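Local coordinates for anti-restriction endonuclease (Enterobacteria phage T4, PDB 3WX4), which mimics DNA, inhibits the DNA binding of the bacterial histone-like protein H-NS and blocks the host McrA restriction endonuclease, at residues E35-L40 with F47-Y52. Sequence-based numbering, arbitrary orientation.
Sequences ELVEEL and FLIGTY
Ile-49 meets Val-37 and Leu-40 with different parts of its side chain, a small worked example of how an amphipathic helix settles on a sheet. Strand 47-51 runs almost antiparallel to the helical segment 35-40, their axes 8.4 Å apart at closest approach and at an angle of 169°. The extended chain of Ile-49, with CG1 anti to the backbone N (chi1 -177°), carries CD1 to within 3.8 Å of Leu-40 CD1. Its other branch faces Val-37, whose CG1 lies 4.4 Å from Ile-49 CG2 and 3.8 Å from the carbonyl oxygen Ile-49 O. Val-37 CG2 reaches Gly-50 more loosely, 4.4 Å from its CA. Leu-40 divides its methyls too: while CD1 goes to Ile-49, CD2 sits at the ring edge of Phe-47, near the ring plane and 4.1 Å from CZ. Phe-61 of strand 60-65, touching both Val-37 and Ile-49, and Tyr-81 of helix 71-84, packing on Leu-40, flank the contact. His-41, next along the helix, accepts a hydrogen bond from Ile-49 N through NE2. Between the two segments themselves no hydrogen bond forms, so their hold on each other rests on van der Waals packing of methyls and one ring edge in a buried, apolar setting.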
ATOM      1  N   GLU A  35      -9.533  10.943   7.643  1.00 33.60           N
ATOM      2  CA  GLU A  35      -8.261  11.638   7.828  1.00 34.54           C
ATOM      3  C   GLU A  35      -7.252  10.610   8.316  1.00 34.86           C
ATOM      4  O   GLU A  35      -6.089  10.628   7.903  1.00 35.54           O
ATOM      5  CB  GLU A  35      -8.356  12.757   8.848  1.00 35.43           C
ATOM      6  CG  GLU A  35      -7.008  13.437   9.065  1.00 40.25           C
ATOM      7  CD  GLU A  35      -7.020  14.539  10.123  1.00 46.76           C
ATOM      8  OE1 GLU A  35      -7.107  15.712   9.719  1.00 50.07           O
ATOM      9  OE2 GLU A  35      -6.935  14.266  11.365  1.00 50.36           O
ATOM     10  N   LEU A  36      -7.708   9.672   9.150  1.00 33.75           N
ATOM     11  CA  LEU A  36      -6.818   8.648   9.661  1.00 33.92           C
ATOM     12  C   LEU A  36      -6.194   7.825   8.535  1.00 33.14           C
ATOM     13  O   LEU A  36      -4.945   7.626   8.462  1.00 33.34           O
ATOM     14  CB  LEU A  36      -7.565   7.744  10.652  1.00 35.10           C
ATOM     15  CG  LEU A  36      -6.824   6.488  11.123  1.00 35.07           C
ATOM     16  CD1 LEU A  36      -5.673   6.911  12.031  1.00 36.84           C
ATOM     17  CD2 LEU A  36      -7.813   5.580  11.933  1.00 34.22           C
ATOM     18  N   VAL A  37      -7.038   7.336   7.645  1.00 29.85           N
ATOM     19  CA  VAL A  37      -6.601   6.528   6.524  1.00 29.24           C
ATOM     20  C   VAL A  37      -5.718   7.351   5.596  1.00 32.28           C
ATOM     21  O   VAL A  37      -4.720   6.876   5.075  1.00 32.06           O
ATOM     22  CB  VAL A  37      -7.847   5.995   5.739  1.00 29.40           C
ATOM     23  CG1 VAL A  37      -7.430   5.394   4.418  1.00 30.32           C
ATOM     24  CG2 VAL A  37      -8.539   4.888   6.623  1.00 30.44           C
ATOM     25  N   GLU A  38      -6.073   8.602   5.393  1.00 33.40           N
ATOM     26  CA  GLU A  38      -5.270   9.405   4.482  1.00 35.47           C
ATOM     27  C   GLU A  38      -3.872   9.655   5.060  1.00 35.27           C
ATOM     28  O   GLU A  38      -2.867   9.509   4.346  1.00 34.94           O
ATOM     29  CB  GLU A  38      -5.966  10.730   4.229  1.00 37.91           C
ATOM     30  CG  GLU A  38      -5.164  11.640   3.318  1.00 43.15           C
ATOM     31  CD  GLU A  38      -5.944  12.883   3.047  1.00 46.80           C
ATOM     32  OE1 GLU A  38      -7.063  12.758   2.487  1.00 44.85           O
ATOM     33  OE2 GLU A  38      -5.458  13.970   3.435  1.00 49.70           O
ATOM     34  N   GLU A  39      -3.812  10.019   6.337  1.00 34.36           N
ATOM     35  CA  GLU A  39      -2.531  10.289   6.976  1.00 36.79           C
ATOM     36  C   GLU A  39      -1.677   9.050   7.095  1.00 35.18           C
ATOM     37  O   GLU A  39      -0.457   9.151   6.936  1.00 35.40           O
ATOM     38  CB  GLU A  39      -2.688  10.957   8.360  1.00 39.11           C
ATOM     39  CG  GLU A  39      -3.027  12.449   8.243  1.00 46.79           C
ATOM     40  CD  GLU A  39      -3.031  13.218   9.594  1.00 50.56           C
ATOM     41  OE1 GLU A  39      -3.341  14.459   9.562  1.00 51.55           O
ATOM     42  OE2 GLU A  39      -2.745  12.586  10.662  1.00 49.08           O
ATOM     43  N   LEU A  40      -2.276   7.898   7.377  1.00 33.96           N
ATOM     44  CA  LEU A  40      -1.485   6.668   7.474  1.00 35.15           C
ATOM     45  C   LEU A  40      -0.861   6.360   6.115  1.00 37.34           C
ATOM     46  O   LEU A  40       0.291   5.919   6.032  1.00 37.62           O
ATOM     47  CB  LEU A  40      -2.333   5.483   7.944  1.00 33.57           C
ATOM     48  CG  LEU A  40      -2.702   5.524   9.452  1.00 34.26           C
ATOM     49  CD1 LEU A  40      -3.838   4.509   9.737  1.00 32.38           C
ATOM     50  CD2 LEU A  40      -1.440   5.207  10.343  1.00 33.21           C
ATOM     51  N   PHE A  47       2.282  -0.471   4.048  1.00 34.64           N
ATOM     52  CA  PHE A  47       1.058  -1.205   4.312  1.00 32.42           C
ATOM     53  C   PHE A  47      -0.114  -0.432   3.706  1.00 31.20           C
ATOM     54  O   PHE A  47       0.001   0.765   3.447  1.00 29.03           O
ATOM     55  CB  PHE A  47       0.824  -1.449   5.815  1.00 32.24           C
ATOM     56  CG  PHE A  47       0.555  -0.214   6.622  1.00 34.31           C
ATOM     57  CD1 PHE A  47      -0.743   0.313   6.741  1.00 33.65           C
ATOM     58  CD2 PHE A  47       1.573   0.397   7.310  1.00 33.98           C
ATOM     59  CE1 PHE A  47      -0.992   1.415   7.527  1.00 36.07           C
ATOM     60  CE2 PHE A  47       1.329   1.532   8.127  1.00 37.82           C
ATOM     61  CZ  PHE A  47       0.035   2.045   8.230  1.00 36.05           C
ATOM     62  N   LEU A  48      -1.177  -1.160   3.407  1.00 30.25           N
ATOM     63  CA  LEU A  48      -2.413  -0.531   2.862  1.00 28.75           C
ATOM     64  C   LEU A  48      -3.422  -0.638   3.985  1.00 29.02           C
ATOM     65  O   LEU A  48      -3.390  -1.599   4.783  1.00 28.91           O
ATOM     66  CB  LEU A  48      -2.940  -1.323   1.667  1.00 28.72           C
ATOM     67  CG  LEU A  48      -2.110  -1.302   0.396  1.00 29.25           C
ATOM     68  CD1 LEU A  48      -2.707  -2.339  -0.595  1.00 28.07           C
ATOM     69  CD2 LEU A  48      -2.123   0.127  -0.221  1.00 28.79           C
ATOM     70  N   ILE A  49      -4.340   0.326   4.080  1.00 28.51           N
ATOM     71  CA  ILE A  49      -5.363   0.230   5.113  1.00 25.87           C
ATOM     72  C   ILE A  49      -6.602   0.884   4.522  1.00 27.89           C
ATOM     73  O   ILE A  49      -6.494   1.777   3.653  1.00 26.58           O
ATOM     74  CB  ILE A  49      -4.956   0.957   6.391  1.00 27.92           C
ATOM     75  CG1 ILE A  49      -6.032   0.747   7.453  1.00 27.44           C
ATOM     76  CG2 ILE A  49      -4.676   2.435   6.099  1.00 26.02           C
ATOM     77  CD1 ILE A  49      -5.698   1.381   8.778  1.00 29.93           C
ATOM     78  N   GLY A  50      -7.773   0.435   4.952  1.00 30.13           N
ATOM     79  CA  GLY A  50      -8.980   1.056   4.417  1.00 30.16           C
ATOM     80  C   GLY A  50     -10.181   0.583   5.220  1.00 31.98           C
ATOM     81  O   GLY A  50     -10.140  -0.415   5.966  1.00 28.96           O
ATOM     82  N   THR A  51     -11.284   1.319   5.074  1.00 31.25           N
ATOM     83  CA  THR A  51     -12.509   0.929   5.764  1.00 31.57           C
ATOM     84  C   THR A  51     -13.204  -0.069   4.844  1.00 30.76           C
ATOM     85  O   THR A  51     -12.848  -0.235   3.670  1.00 30.08           O
ATOM     86  CB  THR A  51     -13.448   2.170   5.905  1.00 31.67           C
ATOM     87  OG1 THR A  51     -13.563   2.772   4.614  1.00 30.01           O
ATOM     88  CG2 THR A  51     -12.814   3.182   6.799  1.00 34.07           C
ATOM     89  N   TYR A  52     -14.206  -0.736   5.403  1.00 30.15           N
ATOM     90  CA  TYR A  52     -15.056  -1.668   4.662  1.00 29.73           C
ATOM     91  C   TYR A  52     -16.355  -0.914   4.279  1.00 30.74           C
ATOM     92  O   TYR A  52     -16.711   0.042   4.946  1.00 31.25           O
ATOM     93  CB  TYR A  52     -15.460  -2.812   5.551  1.00 30.47           C
ATOM     94  CG  TYR A  52     -14.337  -3.780   5.776  1.00 33.32           C
ATOM     95  CD1 TYR A  52     -14.017  -4.760   4.818  1.00 35.56           C
ATOM     96  CD2 TYR A  52     -13.588  -3.715   6.926  1.00 34.93           C
ATOM     97  CE1 TYR A  52     -12.943  -5.668   5.032  1.00 37.31           C
ATOM     98  CE2 TYR A  52     -12.532  -4.611   7.147  1.00 36.13           C
ATOM     99  CZ  TYR A  52     -12.224  -5.571   6.209  1.00 37.24           C
ATOM    100  OH  TYR A  52     -11.206  -6.452   6.482  1.00 41.37           O
TER